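Local coordinates for protein ornithine carbamoyltransferase (Giardia intestinalis, PDB 3GRF) that probably interconverts ornithine plus carbamoyl phosphate with citrulline plus phosphate, as an ornithine carbamoyltransferase linked to arginine degradation, at residues A165-S170 with D236-D241; L10-A15 with D130-P135; L56-S61 with G308-S313. One frame throughout, in Å; residues are numbered along the deposited sequence.

How the interactions relate
Interactions 2 and 3 touch: H134, in the loop of interaction 2, packs on R310 of interaction 3, the centres being about 16 Å apart. Both hold parts of sequence signatures that in relatives belong to the carbamoyl phosphate site, and interaction 3 joins the carbamoyl phosphate-binding domain to the ornithine-binding one. Interaction 1 lies inside the latter domain, with its centre about 18 Å from that of interaction 2 and 21 Å from that of interaction 3; its nearest atoms stay about 7 and 8 Å away. Helix 135-151 links all three: it begins in interaction 2, C140 touches R310, and D141 bonds to Y239 of interaction 1.

Interaction 1: A165-S170 with D236-D241; sequences AYCGDS and DVVYTD
Y166 reaches from strand 164-167 across to strand 237-240 and ends at D241. Its CB leaves the sheet on the same face as that of Y239, and with CG anti to the backbone N (chi1 176°) the ring leans over the neighbouring strand. CG and CD2 pass by the carbonyl of Y239, CD2 lying 3.7 Å from Y239 O and 4.0 Å from Y239 CD1, where the two side chains cross at an oblique angle. CE2 comes next, 4.0 Å from T240 CA. At the tip, Y166 OH donates to D241 OD2 in a very short bond of 2.5 Å. OD2 sits at the ring edge, in its plane, while the carboxylate is turned 71° to the ring; N172 ND2 supplies OD2 with a second donor. Water 1 donates to both Y166 OH and D241 O, tying the tyrosine tip to the backbone.

The backbones pair in parallel: A165 N bonds to V237 O, Y239 N to A165 O and C167 N to Y239 O, each at 2.9 Å. T240 OG1 donates to C167 O from above the carbonyl plane, at the C-terminal end of strand 164-167. C167 itself is bridged by disulfide to C228.

Strand 164-167 is the middle strand of a five-stranded parallel Rossmann-like sheet of order 3-2-1-4-5, flanked by strand 188-192 and by 237-240, which lies between it and the outer strand 278-281. Helices 173-185 and 135-151 cover the face carrying Y166 and Y239; the OH of Y239 bonds to D141 of helix 135-151.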
loop_
_atom_site.group_PDB
_atom_site.type_symbol
_atom_site.label_atom_id
_atom_site.label_comp_id
_atom_site.label_asym_id
_atom_site.label_seq_id
_atom_site.Cartn_x
_atom_site.Cartn_y
_atom_site.Cartn_z
ATOM N N ALA A 165 32.733 -14.132 13.085
ATOM C CA ALA A 165 33.418 -12.828 13.282
ATOM C C ALA A 165 32.730 -11.647 12.584
ATOM O O ALA A 165 32.304 -11.796 11.450
ATOM C CB ALA A 165 34.895 -12.909 12.831
ATOM N N TYR A 166 32.634 -10.502 13.277
ATOM C CA TYR A 166 32.078 -9.281 12.731
ATOM C C TYR A 166 33.298 -8.386 12.489
ATOM O O TYR A 166 34.158 -8.300 13.363
ATOM C CB TYR A 166 31.083 -8.553 13.675
ATOM C CG TYR A 166 30.677 -7.261 13.014
ATOM C CD1 TYR A 166 31.395 -6.054 13.242
ATOM C CD2 TYR A 166 29.673 -7.257 12.077
ATOM C CE1 TYR A 166 31.068 -4.903 12.525
ATOM C CE2 TYR A 166 29.330 -6.112 11.369
ATOM C CZ TYR A 166 30.054 -4.941 11.588
ATOM O OH TYR A 166 29.727 -3.805 10.905
ATOM N N CYS A 167 33.413 -7.792 11.292
ATOM C CA CYS A 167 34.564 -6.915 10.977
ATOM C C CYS A 167 34.034 -5.541 10.674
ATOM O O CYS A 167 33.041 -5.424 9.981
ATOM C CB CYS A 167 35.411 -7.423 9.795
ATOM S SG CYS A 167 36.594 -8.695 10.242
ATOM N N GLY A 168 34.711 -4.502 11.169
ATOM C CA GLY A 168 34.299 -3.161 10.807
ATOM C C GLY A 168 33.924 -2.293 11.979
ATOM O O GLY A 168 34.359 -2.534 13.114
ATOM N N ASP A 169 33.152 -1.261 11.675
ATOM C CA ASP A 169 32.581 -0.362 12.664
ATOM C C ASP A 169 31.643 -1.091 13.585
ATOM O O ASP A 169 30.562 -1.575 13.164
ATOM C CB ASP A 169 31.803 0.762 12.004
ATOM C CG ASP A 169 31.397 1.828 12.991
ATOM O OD1 ASP A 169 31.655 1.658 14.213
ATOM O OD2 ASP A 169 30.836 2.839 12.532
ATOM N N SER A 170 32.054 -1.160 14.850
ATOM C CA SER A 170 31.402 -2.067 15.756
ATOM C C SER A 170 30.649 -1.355 16.839
ATOM O O SER A 170 30.113 -1.985 17.761
ATOM C CB SER A 170 32.396 -3.116 16.275
ATOM O OG SER A 170 32.843 -3.912 15.169
ATOM N N ASP A 236 34.345 -19.321 10.947
ATOM C CA ASP A 236 33.486 -20.005 9.970
ATOM C C ASP A 236 32.549 -19.047 9.233
ATOM O O ASP A 236 31.960 -19.399 8.214
ATOM C CB ASP A 236 32.668 -21.096 10.659
ATOM C CG ASP A 236 33.530 -22.102 11.379
ATOM O OD1 ASP A 236 33.439 -22.173 12.620
ATOM O OD2 ASP A 236 34.288 -22.823 10.702
ATOM N N VAL A 237 32.384 -17.839 9.774
ATOM C CA VAL A 237 31.506 -16.819 9.197
ATOM C C VAL A 237 32.269 -15.523 9.346
ATOM O O VAL A 237 32.777 -15.237 10.435
ATOM C CB VAL A 237 30.162 -16.629 9.949
ATOM C CG1 VAL A 237 29.293 -15.524 9.230
ATOM C CG2 VAL A 237 29.408 -17.955 10.049
ATOM N N VAL A 238 32.341 -14.764 8.254
ATOM C CA VAL A 238 32.839 -13.403 8.328
ATOM C C VAL A 238 31.773 -12.419 7.861
ATOM O O VAL A 238 31.319 -12.452 6.717
ATOM C CB VAL A 238 34.093 -13.207 7.478
ATOM C CG1 VAL A 238 34.594 -11.727 7.589
ATOM C CG2 VAL A 238 35.192 -14.196 7.894
ATOM N N TYR A 239 31.402 -11.500 8.739
ATOM C CA TYR A 239 30.229 -10.713 8.473
ATOM C C TYR A 239 30.722 -9.294 8.562
ATOM O O TYR A 239 31.525 -8.978 9.431
ATOM C CB TYR A 239 29.188 -11.052 9.549
ATOM C CG TYR A 239 27.779 -10.519 9.388
ATOM C CD1 TYR A 239 27.515 -9.154 9.300
ATOM C CD2 TYR A 239 26.725 -11.374 9.404
ATOM C CE1 TYR A 239 26.225 -8.668 9.209
ATOM C CE2 TYR A 239 25.451 -10.922 9.343
ATOM C CZ TYR A 239 25.203 -9.567 9.208
ATOM O OH TYR A 239 23.918 -9.132 9.140
ATOM N N THR A 240 30.282 -8.459 7.629
ATOM C CA THR A 240 30.568 -7.030 7.699
ATOM C C THR A 240 29.380 -6.223 7.230
ATOM O O THR A 240 28.400 -6.777 6.726
ATOM C CB THR A 240 31.857 -6.671 6.931
ATOM O OG1 THR A 240 32.220 -5.319 7.249
ATOM C CG2 THR A 240 31.689 -6.868 5.440
ATOM N N ASP A 241 29.405 -4.915 7.458
ATOM C CA ASP A 241 28.321 -4.111 6.904
ATOM C C ASP A 241 28.749 -2.672 6.717
ATOM O O ASP A 241 29.879 -2.335 7.026
ATOM C CB ASP A 241 26.981 -4.308 7.691
ATOM C CG ASP A 241 26.806 -3.369 8.895
ATOM O OD1 ASP A 241 25.662 -2.960 9.143
ATOM O OD2 ASP A 241 27.771 -3.052 9.600
HETATM O O HOH W 1 31.231 -1.950 9.458
#

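Interaction 2: L10-A15 with D130-P135; sequences LLTISA and DDFGHP
P135 packs its ring against the loop 10-15 and has more surface buried here than any other residue of the two segments. Its CB lies 3.8 Å from L10 CG and 3.7 Å from I13 CD1, and its CG faces L10 O. Both aliphatic chains run past the ring in the direction opposite to its own. In I13, CG1 stands anti to the backbone N (chi1 -157°) and points the branch toward the proline; CD1 ends over P135 CB and 3.4 Å from P135 O.

T12, next in buried surface, lays its backbone carbonyl carbon 4.0 Å from P135 CB and sends CG2 to F132 CD2, 3.9 Å away. The turn that presents F132 is tied by D130 OD1. Its bond from F132 N, met from above the carboxylate plane, closes an Asx turn, and the one from G133 N, nearly along the C-O axis, extends it to an Asx motif. D177 of helix 173-185 binds both segments, through I13 N and H134 N.

H134 is the N-cap of helix 135-151 and P135 its first residue. They open the His-Pro-x-Gln signature of ornithine carbamoyltransferases, which in relatives lies at the carbamoyl phosphate site.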
loop_
_atom_site.group_PDB
_atom_site.type_symbol
_atom_site.label_atom_id
_atom_site.label_comp_id
_atom_site.label_asym_id
_atom_site.label_seq_id
_atom_site.Cartn_x
_atom_site.Cartn_y
_atom_site.Cartn_z
ATOM N N LEU A 10 9.683 -6.953 20.578
ATOM C CA LEU A 10 10.931 -7.472 20.036
ATOM C C LEU A 10 11.692 -6.239 19.628
ATOM O O LEU A 10 11.671 -5.824 18.470
ATOM C CB LEU A 10 10.694 -8.397 18.801
ATOM C CG LEU A 10 11.868 -9.166 18.175
ATOM C CD1 LEU A 10 12.316 -10.309 19.077
ATOM C CD2 LEU A 10 11.496 -9.713 16.800
ATOM N N LEU A 11 12.375 -5.634 20.591
ATOM C CA LEU A 11 13.133 -4.429 20.364
ATOM C C LEU A 11 14.606 -4.762 20.077
ATOM O O LEU A 11 15.314 -3.979 19.443
ATOM C CB LEU A 11 13.003 -3.487 21.567
ATOM C CG LEU A 11 11.637 -2.922 22.047
ATOM C CD1 LEU A 11 11.797 -1.451 22.371
ATOM C CD2 LEU A 11 10.461 -3.080 21.078
ATOM N N THR A 12 15.036 -5.939 20.548
ATOM C CA THR A 12 16.350 -6.490 20.266
ATOM C C THR A 12 16.155 -7.987 20.242
ATOM O O THR A 12 15.075 -8.472 20.598
ATOM C CB THR A 12 17.459 -6.026 21.305
ATOM O OG1 THR A 12 17.275 -6.625 22.586
ATOM C CG2 THR A 12 17.428 -4.539 21.505
ATOM N N ILE A 13 17.172 -8.726 19.815
ATOM C CA ILE A 13 16.963 -10.163 19.643
ATOM C C ILE A 13 16.959 -10.902 20.977
ATOM O O ILE A 13 16.373 -11.991 21.077
ATOM C CB ILE A 13 17.922 -10.790 18.593
ATOM C CG1 ILE A 13 17.309 -12.075 18.046
ATOM C CG2 ILE A 13 19.336 -11.031 19.183
ATOM C CD1 ILE A 13 16.066 -11.867 17.215
ATOM N N SER A 14 17.547 -10.330 21.988
ATOM C CA SER A 14 17.620 -10.786 23.370
ATOM C C SER A 14 16.276 -10.558 24.111
ATOM O O SER A 14 16.218 -10.699 25.335
ATOM C CB SER A 14 18.777 -10.100 24.084
ATOM O OG SER A 14 18.505 -8.720 24.274
ATOM N N ALA A 15 15.246 -10.161 23.360
ATOM C CA ALA A 15 13.869 -10.150 23.839
ATOM C C ALA A 15 13.438 -11.628 23.863
ATOM O O ALA A 15 12.452 -11.978 24.497
ATOM C CB ALA A 15 12.943 -9.325 22.850
ATOM N N ASP A 130 16.735 0.215 14.372
ATOM C CA ASP A 130 16.992 1.502 15.022
ATOM C C ASP A 130 18.452 1.527 15.393
ATOM O O ASP A 130 19.181 0.633 14.981
ATOM C CB ASP A 130 16.051 1.739 16.223
ATOM C CG ASP A 130 16.293 0.785 17.408
ATOM O OD1 ASP A 130 17.097 -0.174 17.336
ATOM O OD2 ASP A 130 15.648 1.024 18.442
ATOM N N ASP A 131 18.877 2.510 16.189
ATOM C CA ASP A 131 20.292 2.643 16.576
ATOM C C ASP A 131 20.781 1.660 17.641
ATOM O O ASP A 131 21.911 1.773 18.109
ATOM C CB ASP A 131 20.643 4.087 16.949
ATOM C CG ASP A 131 19.831 4.629 18.116
ATOM O OD1 ASP A 131 20.078 5.816 18.437
ATOM O OD2 ASP A 131 18.974 3.901 18.692
ATOM N N PHE A 132 19.943 0.689 18.005
ATOM C CA PHE A 132 20.281 -0.254 19.090
ATOM C C PHE A 132 20.132 -1.746 18.710
ATOM O O PHE A 132 20.799 -2.600 19.301
ATOM C CB PHE A 132 19.461 0.075 20.345
ATOM C CG PHE A 132 20.049 -0.450 21.632
ATOM C CD1 PHE A 132 21.348 -0.141 21.998
ATOM C CD2 PHE A 132 19.266 -1.220 22.509
ATOM C CE1 PHE A 132 21.887 -0.620 23.192
ATOM C CE2 PHE A 132 19.784 -1.698 23.713
ATOM C CZ PHE A 132 21.104 -1.381 24.054
ATOM N N GLY A 133 19.280 -2.056 17.731
ATOM C CA GLY A 133 19.170 -3.428 17.200
ATOM C C GLY A 133 18.579 -3.614 15.806
ATOM O O GLY A 133 18.262 -2.650 15.133
ATOM N N HIS A 134 18.413 -4.872 15.389
ATOM C CA HIS A 134 17.804 -5.231 14.109
ATOM C C HIS A 134 17.448 -6.710 14.102
ATOM O O HIS A 134 18.039 -7.483 13.347
ATOM C CB HIS A 134 18.746 -4.909 12.924
ATOM C CG HIS A 134 18.045 -4.858 11.598
ATOM N ND1 HIS A 134 18.705 -4.667 10.395
ATOM C CD2 HIS A 134 16.737 -5.012 11.289
ATOM C CE1 HIS A 134 17.828 -4.696 9.409
ATOM N NE2 HIS A 134 16.628 -4.892 9.927
ATOM N N PRO A 135 16.471 -7.094 14.943
ATOM C CA PRO A 135 16.161 -8.481 15.268
ATOM C C PRO A 135 15.574 -9.260 14.113
ATOM O O PRO A 135 15.714 -10.489 14.085
ATOM C CB PRO A 135 15.167 -8.373 16.437
ATOM C CG PRO A 135 14.586 -6.953 16.358
ATOM C CD PRO A 135 15.616 -6.121 15.660
HETATM O O HOH W 2 16.298 -1.132 20.546
#

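Interaction 3: L56-S61 with G308-S313; sequences LRTRVS and GNRLHS
R310 of helix 303-322 reaches over to T58 and S61 of helix 56-69. The S-x-R-T-R signature of carbamoyltransferases, S55 to R59, runs from just before this helix into its first turn and in relatives is part of the carbamoyl phosphate pocket. The short helical segments run at 41° with their axes 8.8 Å apart.

The arginine is coiled rather than extended. CG lies beside its own backbone N, and two successive bends, at chi2 and chi3, fold the guanidinium back against the first turn of the opposite helix. There NH2 donates to T58 OG1 at 2.9 Å, with 153° at the hydrogen and the hydroxyl 18° out of the guanidinium plane. T58 presents OG1 by holding it beside its backbone N. R57 brings only its CB near NH1, and its own guanidinium turns away; the two arginines belong to a region that in relatives receives an anion.

At the other end of R310, the aliphatic base meets S61: the two CB atoms are 3.7 Å apart. The small serine lets the backbones come together, S61 CA and L311 CA lying 4.4 Å from each other, while L311 CD1 packs on S61 O. C140 of helix 135-151 and M100 of the second subunit also pack on R310.

Two waters also bind the guanidinium, and Q137 OE1 takes a weak hydrogen bond from NH1. Water 3 lies in its plane at the edge, accepting from NH1 at 3.2 Å, and is also hydrogen-bonded to T58 OG1. Water 4 accepts from R310 NH2 at 3.1 Å and donates to S61 OG at 2.9 Å.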
loop_
_atom_site.group_PDB
_atom_site.type_symbol
_atom_site.label_atom_id
_atom_site.label_comp_id
_atom_site.label_asym_id
_atom_site.label_seq_id
_atom_site.Cartn_x
_atom_site.Cartn_y
_atom_site.Cartn_z
ATOM N N LEU A 56 14.115 -1.166 1.114
ATOM C CA LEU A 56 13.529 -2.079 0.174
ATOM C C LEU A 56 13.445 -3.437 0.817
ATOM O O LEU A 56 12.391 -4.039 0.823
ATOM C CB LEU A 56 14.392 -2.155 -1.091
ATOM C CG LEU A 56 13.791 -3.063 -2.171
ATOM C CD1 LEU A 56 13.503 -2.275 -3.426
ATOM C CD2 LEU A 56 14.717 -4.215 -2.425
ATOM N N ARG A 57 14.573 -3.916 1.349
ATOM C CA ARG A 57 14.663 -5.216 2.023
ATOM C C ARG A 57 13.610 -5.380 3.095
ATOM O O ARG A 57 12.915 -6.389 3.141
ATOM C CB ARG A 57 16.027 -5.409 2.690
ATOM C CG ARG A 57 17.034 -6.180 1.873
ATOM C CD ARG A 57 18.415 -5.693 2.303
ATOM N NE ARG A 57 19.051 -4.964 1.228
ATOM C CZ ARG A 57 18.766 -3.712 0.860
ATOM N NH1 ARG A 57 17.825 -2.999 1.469
ATOM N NH2 ARG A 57 19.423 -3.175 -0.156
ATOM N N THR A 58 13.517 -4.384 3.979
ATOM C CA THR A 58 12.630 -4.515 5.134
ATOM C C THR A 58 11.186 -4.445 4.643
ATOM O O THR A 58 10.381 -5.299 4.978
ATOM C CB THR A 58 12.976 -3.513 6.268
ATOM O OG1 THR A 58 14.305 -3.792 6.730
ATOM C CG2 THR A 58 12.018 -3.631 7.454
ATOM N N ARG A 59 10.878 -3.464 3.809
ATOM C CA ARG A 59 9.526 -3.290 3.344
ATOM C C ARG A 59 9.018 -4.458 2.510
ATOM O O ARG A 59 7.887 -4.920 2.701
ATOM C CB ARG A 59 9.393 -2.022 2.521
ATOM C CG ARG A 59 8.040 -1.394 2.710
ATOM C CD ARG A 59 7.186 -1.546 1.489
ATOM N NE ARG A 59 7.314 -0.344 0.705
ATOM C CZ ARG A 59 6.347 0.207 -0.018
ATOM N NH1 ARG A 59 5.127 -0.318 -0.070
ATOM N NH2 ARG A 59 6.634 1.308 -0.690
ATOM N N VAL A 60 9.827 -4.937 1.577
ATOM C CA VAL A 60 9.331 -5.994 0.672
ATOM C C VAL A 60 9.174 -7.285 1.451
ATOM O O VAL A 60 8.263 -8.076 1.178
ATOM C CB VAL A 60 10.277 -6.195 -0.573
ATOM C CG1 VAL A 60 10.121 -7.575 -1.230
ATOM C CG2 VAL A 60 10.070 -5.108 -1.603
ATOM N N SER A 61 10.084 -7.552 2.387
ATOM C CA SER A 61 10.028 -8.853 3.096
ATOM C C SER A 61 8.812 -8.902 4.030
ATOM O O SER A 61 8.166 -9.939 4.185
ATOM C CB SER A 61 11.333 -9.152 3.876
ATOM O OG SER A 61 11.598 -8.166 4.851
ATOM N N GLY A 308 17.266 -12.585 0.719
ATOM C CA GLY A 308 16.005 -13.243 0.452
ATOM C C GLY A 308 15.394 -13.893 1.674
ATOM O O GLY A 308 14.147 -14.020 1.767
ATOM N N ASN A 309 16.267 -14.328 2.594
ATOM C CA ASN A 309 15.859 -14.985 3.856
ATOM C C ASN A 309 15.218 -14.006 4.849
ATOM O O ASN A 309 14.608 -14.417 5.837
ATOM C CB ASN A 309 17.055 -15.709 4.517
ATOM C CG ASN A 309 17.362 -17.046 3.852
ATOM O OD1 ASN A 309 16.479 -17.698 3.280
ATOM N ND2 ASN A 309 18.605 -17.482 3.947
ATOM N N ARG A 310 15.304 -12.707 4.575
ATOM C CA ARG A 310 14.522 -11.708 5.291
ATOM C C ARG A 310 13.059 -12.066 5.236
ATOM O O ARG A 310 12.340 -11.896 6.231
ATOM C CB ARG A 310 14.732 -10.277 4.746
ATOM C CG ARG A 310 16.110 -9.649 5.079
ATOM C CD ARG A 310 16.341 -9.580 6.612
ATOM N NE ARG A 310 15.388 -8.620 7.189
ATOM C CZ ARG A 310 15.496 -7.283 7.129
ATOM N NH1 ARG A 310 16.569 -6.700 6.600
ATOM N NH2 ARG A 310 14.532 -6.519 7.622
ATOM N N LEU A 311 12.636 -12.617 4.101
ATOM C CA LEU A 311 11.235 -12.976 3.870
ATOM C C LEU A 311 10.798 -14.048 4.860
ATOM O O LEU A 311 9.866 -13.867 5.623
ATOM C CB LEU A 311 10.982 -13.410 2.393
ATOM C CG LEU A 311 9.617 -14.130 2.129
ATOM C CD1 LEU A 311 8.390 -13.266 2.505
ATOM C CD2 LEU A 311 9.468 -14.730 0.773
ATOM N N HIS A 312 11.448 -15.198 4.793
ATOM C CA HIS A 312 11.037 -16.327 5.614
ATOM C C HIS A 312 11.250 -16.089 7.117
ATOM O O HIS A 312 10.479 -16.526 7.945
ATOM C CB HIS A 312 11.833 -17.549 5.149
ATOM C CG HIS A 312 11.878 -17.693 3.659
ATOM N ND1 HIS A 312 10.750 -17.928 2.902
ATOM C CD2 HIS A 312 12.903 -17.573 2.786
ATOM C CE1 HIS A 312 11.090 -17.989 1.630
ATOM N NE2 HIS A 312 12.395 -17.785 1.535
ATOM N N SER A 313 12.326 -15.410 7.488
ATOM C CA SER A 313 12.512 -15.044 8.912
ATOM C C SER A 313 11.485 -14.006 9.399
ATOM O O SER A 313 11.170 -13.922 10.586
ATOM C CB SER A 313 13.923 -14.555 9.097
ATOM O OG SER A 313 14.156 -13.510 8.167
HETATM O O HOH W 3 17.364 -3.598 6.515
HETATM O O HOH W 4 11.948 -8.232 7.713
#